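Local structure of VMB-1 (Vibrio alginolyticus, 6JV4) at residues N20-I25 and I65-A70; S77-H82 and F128-G133. The protein is a subclass B1 metallo-beta-lactamase that binds two zinc ions and probably hydrolyses beta-lactam antibiotics to substituted beta-amino acids. All blocks are in the same frame, centred on the assembly; numbering follows the deposited sequence.

Contact 1 (N20-I25 and I65-A70); sequences NVYQHI and IEWIEA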
ATOM      1  N   ASN A  20       7.766 -15.655  -2.743  1.00 16.95           N
ATOM      2  CA  ASN A  20       7.019 -15.333  -1.504  1.00 16.12           C
ATOM      3  C   ASN A  20       6.171 -14.052  -1.684  1.00 13.79           C
ATOM      4  O   ASN A  20       5.583 -13.643  -0.699  1.00 13.78           O
ATOM      5  CB  ASN A  20       7.976 -15.215  -0.325  1.00 17.51           C
ATOM      6  CG  ASN A  20       8.648 -16.544  -0.049  1.00 23.09           C
ATOM      7  OD1 ASN A  20       7.970 -17.553   0.074  1.00 23.62           O
ATOM      8  ND2 ASN A  20       9.971 -16.552   0.000  1.00 25.37           N
ATOM      9  N   VAL A  21       6.240 -13.374  -2.834  1.00 12.81           N
ATOM     10  CA  VAL A  21       5.614 -12.029  -2.970  1.00 11.63           C
ATOM     11  C   VAL A  21       4.790 -12.010  -4.257  1.00 11.12           C
ATOM     12  O   VAL A  21       5.395 -12.113  -5.350  1.00 13.07           O
ATOM     13  CB  VAL A  21       6.666 -10.901  -2.930  1.00 11.54           C
ATOM     14  CG1 VAL A  21       6.023  -9.521  -2.959  1.00 11.44           C
ATOM     15  CG2 VAL A  21       7.536 -10.981  -1.671  1.00 12.13           C
ATOM     16  N   TYR A  22       3.495 -11.721  -4.137  1.00 10.90           N
ATOM     17  CA  TYR A  22       2.608 -11.514  -5.287  1.00 11.41           C
ATOM     18  C   TYR A  22       2.073 -10.090  -5.232  1.00 11.29           C
ATOM     19  O   TYR A  22       1.901  -9.546  -4.131  1.00 10.46           O
ATOM     20  CB  TYR A  22       1.465 -12.519  -5.264  1.00 12.97           C
ATOM     21  CG  TYR A  22       1.935 -13.907  -5.627  1.00 15.96           C
ATOM     22  CD1 TYR A  22       1.718 -14.433  -6.895  1.00 18.58           C
ATOM     23  CD2 TYR A  22       2.589 -14.680  -4.683  1.00 19.24           C
ATOM     24  CE1 TYR A  22       2.137 -15.721  -7.216  1.00 21.42           C
ATOM     25  CE2 TYR A  22       2.998 -15.977  -4.985  1.00 21.49           C
ATOM     26  CZ  TYR A  22       2.784 -16.480  -6.253  1.00 22.91           C
ATOM     27  OH  TYR A  22       3.206 -17.760  -6.522  1.00 25.73           O
ATOM     28  N   GLN A  23       1.915  -9.527  -6.404  1.00 10.05           N
ATOM     29  CA  GLN A  23       1.249  -8.248  -6.588  1.00  9.21           C
ATOM     30  C   GLN A  23      -0.224  -8.520  -6.871  1.00  9.65           C
ATOM     31  O   GLN A  23      -0.527  -9.133  -7.904  1.00 10.71           O
ATOM     32  CB  GLN A  23       1.933  -7.512  -7.725  1.00  9.39           C
ATOM     33  CG  GLN A  23       1.370  -6.129  -8.050  1.00  9.40           C
ATOM     34  CD  GLN A  23       2.064  -5.569  -9.275  1.00 10.34           C
ATOM     35  OE1 GLN A  23       2.862  -6.238  -9.921  1.00 11.23           O
ATOM     36  NE2 GLN A  23       1.800  -4.331  -9.634  1.00 10.30           N
ATOM     37  N   HIS A  24      -1.136  -7.992  -6.076  1.00  9.24           N
ATOM     38  CA  HIS A  24      -2.581  -8.022  -6.404  1.00  8.88           C
ATOM     39  C   HIS A  24      -2.994  -6.711  -7.069  1.00  9.19           C
ATOM     40  O   HIS A  24      -2.476  -5.661  -6.707  1.00  8.56           O
ATOM     41  CB  HIS A  24      -3.480  -8.331  -5.220  1.00  9.58           C
ATOM     42  CG  HIS A  24      -3.539  -7.362  -4.087  1.00  9.07           C
ATOM     43  ND1 HIS A  24      -4.293  -6.169  -4.134  1.00  8.77           N
ATOM     44  CD2 HIS A  24      -3.101  -7.503  -2.810  1.00  9.33           C
ATOM     45  CE1 HIS A  24      -4.216  -5.593  -2.929  1.00  9.08           C
ATOM     46  NE2 HIS A  24      -3.527  -6.411  -2.103  1.00  8.88           N
ATOM     47  N   ILE A  25      -3.813  -6.808  -8.123  1.00  9.47           N
ATOM     48  CA  ILE A  25      -4.049  -5.665  -9.020  1.00 10.15           C
ATOM     49  C   ILE A  25      -5.559  -5.529  -9.234  1.00  9.87           C
ATOM     50  O   ILE A  25      -6.246  -6.548  -9.446  1.00 10.46           O
ATOM     51  CB  ILE A  25      -3.310  -5.812 -10.351  1.00 10.55           C
ATOM     52  CG1 ILE A  25      -1.829  -6.136 -10.120  1.00 11.25           C
ATOM     53  CG2 ILE A  25      -3.490  -4.548 -11.179  1.00 10.60           C
ATOM     54  CD1 ILE A  25      -1.071  -6.430 -11.363  1.00 13.23           C
ATOM     55  N   ILE A  65      -8.826 -13.910  -1.184  1.00 13.44           N
ATOM     56  CA  ILE A  65      -8.873 -14.858  -0.024  1.00 14.99           C
ATOM     57  C   ILE A  65      -9.061 -16.283  -0.557  1.00 16.64           C
ATOM     58  O   ILE A  65      -8.331 -17.209  -0.104  1.00 16.44           O
ATOM     59  CB  ILE A  65      -9.964 -14.437   0.958  1.00 16.08           C
ATOM     60  CG1 ILE A  65      -9.541 -13.172   1.712  1.00 16.81           C
ATOM     61  CG2 ILE A  65     -10.343 -15.557   1.930  1.00 17.32           C
ATOM     62  CD1 ILE A  65     -10.680 -12.486   2.376  1.00 17.90           C
ATOM     63  N   GLU A  66      -9.932 -16.475  -1.541  1.00 18.39           N
ATOM     64  CA  GLU A  66     -10.157 -17.831  -2.141  1.00 20.92           C
ATOM     65  C   GLU A  66      -8.844 -18.332  -2.741  1.00 18.27           C
ATOM     66  O   GLU A  66      -8.490 -19.520  -2.543  1.00 19.35           O
ATOM     67  CB  GLU A  66     -11.268 -17.809  -3.204  1.00 24.87           C
ATOM     68  CG  GLU A  66     -12.656 -17.652  -2.627  1.00 34.11           C
ATOM     69  CD  GLU A  66     -13.734 -17.106  -3.565  1.00 45.19           C
ATOM     70  OE1 GLU A  66     -14.793 -16.635  -3.036  1.00 52.55           O
ATOM     71  OE2 GLU A  66     -13.530 -17.138  -4.822  1.00 51.78           O
ATOM     72  N   TRP A  67      -8.132 -17.497  -3.491  1.00 16.83           N
ATOM     73  CA  TRP A  67      -6.870 -17.897  -4.161  1.00 17.19           C
ATOM     74  C   TRP A  67      -5.827 -18.275  -3.128  1.00 17.25           C
ATOM     75  O   TRP A  67      -5.167 -19.325  -3.318  1.00 17.35           O
ATOM     76  CB  TRP A  67      -6.346 -16.785  -5.055  1.00 18.18           C
ATOM     77  CG  TRP A  67      -5.035 -17.078  -5.700  1.00 20.25           C
ATOM     78  CD1 TRP A  67      -4.823 -17.714  -6.887  1.00 21.71           C
ATOM     79  CD2 TRP A  67      -3.744 -16.638  -5.244  1.00 20.25           C
ATOM     80  NE1 TRP A  67      -3.485 -17.714  -7.193  1.00 22.64           N
ATOM     81  CE2 TRP A  67      -2.798 -17.078  -6.195  1.00 22.60           C
ATOM     82  CE3 TRP A  67      -3.297 -15.966  -4.108  1.00 21.75           C
ATOM     83  CZ2 TRP A  67      -1.432 -16.831  -6.060  1.00 24.55           C
ATOM     84  CZ3 TRP A  67      -1.943 -15.737  -3.965  1.00 23.05           C
ATOM     85  CH2 TRP A  67      -1.025 -16.177  -4.920  1.00 24.08           C
ATOM     86  N   ILE A  68      -5.687 -17.466  -2.075  1.00 15.17           N
ATOM     87  CA  ILE A  68      -4.709 -17.755  -0.984  1.00 16.36           C
ATOM     88  C   ILE A  68      -5.032 -19.125  -0.375  1.00 17.91           C
ATOM     89  O   ILE A  68      -4.115 -19.951  -0.254  1.00 18.16           O
ATOM     90  CB  ILE A  68      -4.696 -16.630   0.065  1.00 14.98           C
ATOM     91  CG1 ILE A  68      -4.114 -15.349  -0.544  1.00 15.36           C
ATOM     92  CG2 ILE A  68      -3.920 -17.055   1.308  1.00 15.55           C
ATOM     93  CD1 ILE A  68      -4.253 -14.159   0.363  1.00 16.02           C
ATOM     94  N   GLU A  69      -6.281 -19.331   0.031  1.00 18.93           N
ATOM     95  CA  GLU A  69      -6.684 -20.577   0.721  1.00 21.38           C
ATOM     96  C   GLU A  69      -6.534 -21.770  -0.237  1.00 25.58           C
ATOM     97  O   GLU A  69      -6.106 -22.833   0.259  1.00 26.58           O
ATOM     98  CB  GLU A  69      -8.077 -20.384   1.309  1.00 22.07           C
ATOM     99  CG  GLU A  69      -8.079 -19.368   2.439  1.00 22.56           C
ATOM    100  CD  GLU A  69      -9.385 -19.173   3.198  1.00 26.64           C
ATOM    101  OE1 GLU A  69     -10.433 -19.591   2.697  1.00 28.01           O
ATOM    102  OE2 GLU A  69      -9.351 -18.551   4.282  1.00 27.79           O
ATOM    103  N   ALA A  70      -6.820 -21.617  -1.530  1.00 24.38           N
ATOM    104  CA  ALA A  70      -6.692 -22.704  -2.536  1.00 26.55           C
ATOM    105  C   ALA A  70      -5.219 -23.081  -2.728  1.00 29.33           C
ATOM    106  O   ALA A  70      -4.962 -24.166  -3.281  1.00 30.46           O
ATOM    107  CB  ALA A  70      -7.332 -22.350  -3.855  1.00 26.31           C
TER
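Trp67 turns the edge of its six-membered ring toward the face of Tyr22, and this one aromatic pair makes up the whole contact between residues 20-25 and residues 65-70. At the start of the helical segment, Ile65 is buried against Met51 and Leu97, and its carbonyl oxygen accepts the backbone N-H of Glu69, with Ile65 O and Glu69 N 3.0 Å apart. Glu66 O does the same for Ala70 N at 2.9 Å, so the turn that bears the indole is regular helix. At Trp67 the side chain runs with CG anti to the backbone N (chi1 176°), which carries the indole out from the helix so that its benzo end leads. CH2 makes the main approach, standing 3.6 Å above the plane of the Tyr22 ring and over its centre. Its distances to the ring atoms therefore differ little, from 3.8 Å between Trp67 CH2 and Tyr22 CG to 4.0 Å between the same CH2 and Tyr22 CZ. CZ2 follows beside it, 3.9 Å from Tyr22 CE1. The ring centroids are 5.0 Å apart and the planes meet at 68°, a T-shaped arrangement that sets indole C-H groups against the pi cloud of the phenol. One residue on, Ile68 turns to the buried side of the helix and packs on Val42 and Ala49. Helix 58-70 is the connection of a right-handed beta-alpha-beta crossover between the parallel neighbours 48-52 and 74-79, and it lies against the seven-stranded sheet. Strand 21-30 runs between strands 13-16 and 36-45 of that sheet. The aromatic pair lies near the surface on the helix-bearing side, where Trp67 also touches Leu14 and Tyr22 rests on Lys16 and Ile44.

Contact 2 (S77-H82 and F128-G133); sequences SAVVTH and FEFIDG. With ZN (zinc ion), chain E.
Phe130 extends its ring with CG anti to the backbone N (chi1 169°), while Val79 holds CG1 between its own backbone N and carbonyl carbon (chi1 61°), which brings that methyl over one face of the ring. The result is a CH-pi contact: CG1 lies 3.8 Å from the Phe130 centroid and 20° off the ring normal, displaced toward the rim, with Phe130 CE2 its nearest atom at 3.6 Å. Ser77 OG comes to 3.2 Å from Phe130 CE1, at an oblique angle to the ring. This hydroxyl is hydrogen-bonded to His50 ND1 and also to a water, 2.7 Å from Ser77 OG, which donates to the carbonyl of Phe130. Phe130 and Ile131 both face Ala135, forming a classic beta bulge where the chain turns a corner after strand 127-129. The ring spans from the edge of the five-stranded sheet to strand 74-79 of the seven-stranded one, within the two-sheet interior of the metallo-beta-lactamase fold. Beyond the bulge, the backbone N of Gly133 donates to Glu129 OE1 at 3.1 Å. At the other end of residues 77-82, His82 NE2 binds a zinc ion at 2.1 Å, together with His84 and His144.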
ATOM      1  N   SER A  77      -3.019 -12.012   8.404  1.00 15.18           N
ATOM      2  CA  SER A  77      -3.206 -10.593   8.760  1.00 13.32           C
ATOM      3  C   SER A  77      -3.096  -9.747   7.506  1.00 13.42           C
ATOM      4  O   SER A  77      -2.644 -10.241   6.502  1.00 12.33           O
ATOM      5  CB  SER A  77      -2.220 -10.154   9.806  1.00 13.42           C
ATOM      6  OG  SER A  77      -0.899 -10.067   9.256  1.00 13.80           O
ATOM      7  N   ALA A  78      -3.536  -8.501   7.619  1.00 11.49           N
ATOM      8  CA  ALA A  78      -3.379  -7.492   6.563  1.00 10.32           C
ATOM      9  C   ALA A  78      -2.910  -6.212   7.226  1.00  9.63           C
ATOM     10  O   ALA A  78      -3.336  -5.906   8.373  1.00  9.95           O
ATOM     11  CB  ALA A  78      -4.668  -7.280   5.839  1.00 10.20           C
ATOM     12  N   VAL A  79      -2.121  -5.427   6.499  1.00  9.79           N
ATOM     13  CA  VAL A  79      -1.780  -4.049   6.897  1.00  9.54           C
ATOM     14  C   VAL A  79      -2.308  -3.119   5.808  1.00  8.64           C
ATOM     15  O   VAL A  79      -2.252  -3.476   4.602  1.00  9.92           O
ATOM     16  CB  VAL A  79      -0.273  -3.836   7.124  1.00  9.65           C
ATOM     17  CG1 VAL A  79       0.554  -4.092   5.868  1.00 10.24           C
ATOM     18  CG2 VAL A  79       0.020  -2.453   7.686  1.00 10.79           C
ATOM     19  N   VAL A  80      -2.891  -2.004   6.205  1.00  8.95           N
ATOM     20  CA  VAL A  80      -3.422  -1.006   5.236  1.00  9.07           C
ATOM     21  C   VAL A  80      -2.519   0.217   5.287  1.00  8.47           C
ATOM     22  O   VAL A  80      -2.092   0.607   6.398  1.00  9.45           O
ATOM     23  CB  VAL A  80      -4.903  -0.659   5.494  1.00 10.52           C
ATOM     24  CG1 VAL A  80      -5.755  -1.917   5.474  1.00 11.15           C
ATOM     25  CG2 VAL A  80      -5.120   0.117   6.756  1.00 12.88           C
ATOM     26  N   THR A  81      -2.162   0.751   4.132  1.00  8.25           N
ATOM     27  CA  THR A  81      -1.064   1.737   4.055  1.00  8.16           C
ATOM     28  C   THR A  81      -1.590   3.159   4.090  1.00  7.99           C
ATOM     29  O   THR A  81      -0.728   4.062   4.228  1.00  7.84           O
ATOM     30  CB  THR A  81      -0.109   1.421   2.909  1.00  8.26           C
ATOM     31  OG1 THR A  81      -0.790   1.461   1.659  1.00  8.56           O
ATOM     32  CG2 THR A  81       0.568   0.086   3.162  1.00  8.90           C
ATOM     33  N   HIS A  82      -2.890   3.379   3.896  1.00  7.46           N
ATOM     34  CA  HIS A  82      -3.496   4.688   4.224  1.00  8.23           C
ATOM     35  C   HIS A  82      -5.007   4.555   4.295  1.00  7.81           C
ATOM     36  O   HIS A  82      -5.494   3.459   4.079  1.00  8.91           O
ATOM     37  CB  HIS A  82      -3.057   5.824   3.323  1.00  7.95           C
ATOM     38  CG  HIS A  82      -3.577   5.847   1.940  1.00  8.08           C
ATOM     39  ND1 HIS A  82      -3.155   4.956   0.998  1.00  9.44           N
ATOM     40  CD2 HIS A  82      -4.411   6.715   1.311  1.00  8.41           C
ATOM     41  CE1 HIS A  82      -3.702   5.267  -0.175  1.00  8.92           C
ATOM     42  NE2 HIS A  82      -4.524   6.314   0.011  1.00  8.76           N
ATOM     43  N   PHE A 128       7.685  -0.679  12.575  1.00 11.52           N
ATOM     44  CA  PHE A 128       6.882  -1.798  13.114  1.00 11.91           C
ATOM     45  C   PHE A 128       7.194  -3.045  12.291  1.00 13.09           C
ATOM     46  O   PHE A 128       7.132  -3.023  11.035  1.00 11.21           O
ATOM     47  CB  PHE A 128       5.384  -1.465  13.114  1.00 12.82           C
ATOM     48  CG  PHE A 128       4.508  -2.587  13.605  1.00 15.35           C
ATOM     49  CD1 PHE A 128       4.347  -2.789  14.969  1.00 19.47           C
ATOM     50  CD2 PHE A 128       3.833  -3.439  12.752  1.00 15.12           C
ATOM     51  CE1 PHE A 128       3.554  -3.823  15.456  1.00 19.63           C
ATOM     52  CE2 PHE A 128       3.003  -4.445  13.244  1.00 15.82           C
ATOM     53  CZ  PHE A 128       2.915  -4.673  14.597  1.00 19.87           C
ATOM     54  N   GLU A 129       7.498  -4.142  12.987  1.00 12.52           N
ATOM     55  CA  GLU A 129       7.704  -5.444  12.331  1.00 14.19           C
ATOM     56  C   GLU A 129       6.354  -6.081  12.079  1.00 15.49           C
ATOM     57  O   GLU A 129       5.731  -6.641  13.005  1.00 16.62           O
ATOM     58  CB  GLU A 129       8.627  -6.342  13.167  1.00 17.83           C
ATOM     59  CG  GLU A 129      10.079  -5.986  13.033  1.00 22.19           C
ATOM     60  CD  GLU A 129      10.659  -6.260  11.650  1.00 22.76           C
ATOM     61  OE1 GLU A 129      11.005  -7.460  11.317  1.00 27.97           O
ATOM     62  OE2 GLU A 129      10.768  -5.279  10.908  1.00 27.24           O
ATOM     63  N   PHE A 130       5.824  -5.911  10.877  1.00 12.40           N
ATOM     64  CA  PHE A 130       4.503  -6.475  10.514  1.00 12.05           C
ATOM     65  C   PHE A 130       4.600  -8.013  10.376  1.00 12.93           C
ATOM     66  O   PHE A 130       3.679  -8.745  10.781  1.00 13.17           O
ATOM     67  CB  PHE A 130       4.008  -5.775   9.252  1.00 12.54           C
ATOM     68  CG  PHE A 130       2.817  -6.443   8.633  1.00 11.84           C
ATOM     69  CD1 PHE A 130       1.640  -6.582   9.363  1.00 12.47           C
ATOM     70  CD2 PHE A 130       2.814  -6.788   7.290  1.00 11.52           C
ATOM     71  CE1 PHE A 130       0.534  -7.188   8.789  1.00 12.13           C
ATOM     72  CE2 PHE A 130       1.702  -7.370   6.719  1.00 11.13           C
ATOM     73  CZ  PHE A 130       0.554  -7.559   7.461  1.00 12.11           C
ATOM     74  N   ILE A 131       5.661  -8.503   9.759  1.00 12.84           N
ATOM     75  CA  ILE A 131       5.980  -9.950   9.687  1.00 13.54           C
ATOM     76  C   ILE A 131       7.435 -10.070  10.132  1.00 15.11           C
ATOM     77  O   ILE A 131       8.328  -9.534   9.467  1.00 12.99           O
ATOM     78  CB  ILE A 131       5.764 -10.562   8.287  1.00 12.70           C
ATOM     79  CG1 ILE A 131       4.431 -10.145   7.647  1.00 12.91           C
ATOM     80  CG2 ILE A 131       5.918 -12.087   8.356  1.00 14.55           C
ATOM     81  CD1 ILE A 131       4.307 -10.455   6.159  1.00 12.93           C
ATOM     82  N   ASP A 132       7.677 -10.771  11.232  1.00 18.78           N
ATOM     83  CA  ASP A 132       9.034 -10.845  11.843  1.00 21.14           C
ATOM     84  C   ASP A 132      10.064 -11.310  10.808  1.00 19.22           C
ATOM     85  O   ASP A 132       9.928 -12.417  10.292  1.00 18.90           O
ATOM     86  CB  ASP A 132       9.014 -11.745  13.084  1.00 25.78           C
ATOM     87  CG  ASP A 132       8.313 -11.096  14.271  1.00 34.70           C
ATOM     88  OD1 ASP A 132       8.206  -9.832  14.302  1.00 40.58           O
ATOM     89  OD2 ASP A 132       7.884 -11.843  15.179  1.00 44.45           O
ATOM     90  N   GLY A 133      11.042 -10.450  10.508  1.00 20.25           N
ATOM     91  CA  GLY A 133      12.166 -10.722   9.588  1.00 19.80           C
ATOM     92  C   GLY A 133      11.782 -10.611   8.117  1.00 19.12           C
ATOM     93  O   GLY A 133      12.631 -10.958   7.252  1.00 21.11           O
TER
HETATM   94 ZN    ZN E 301      -5.216   7.727  -1.418  1.00 10.96          ZN
HETATM   95  O   HOH W   1       1.120  -9.911  10.980  1.00 21.50           O

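The two contacts share the seven-stranded sheet but differ in depth. Contact 1 is a surface contact between strand 21-30 and a helix lying on that sheet; contact 2 is buried and joins the sheet to the other half of the fold. They are linked in the chain, since helix 58-70 of contact 1 leads into strand 74-79 of contact 2, yet their centres are about 16 Å apart and they do not touch. Each depends on an aromatic face, met by a second aromatic ring in contact 1 and by an aliphatic methyl in contact 2. The buried one adds a water bridge, and one of its segments runs on to a zinc ligand.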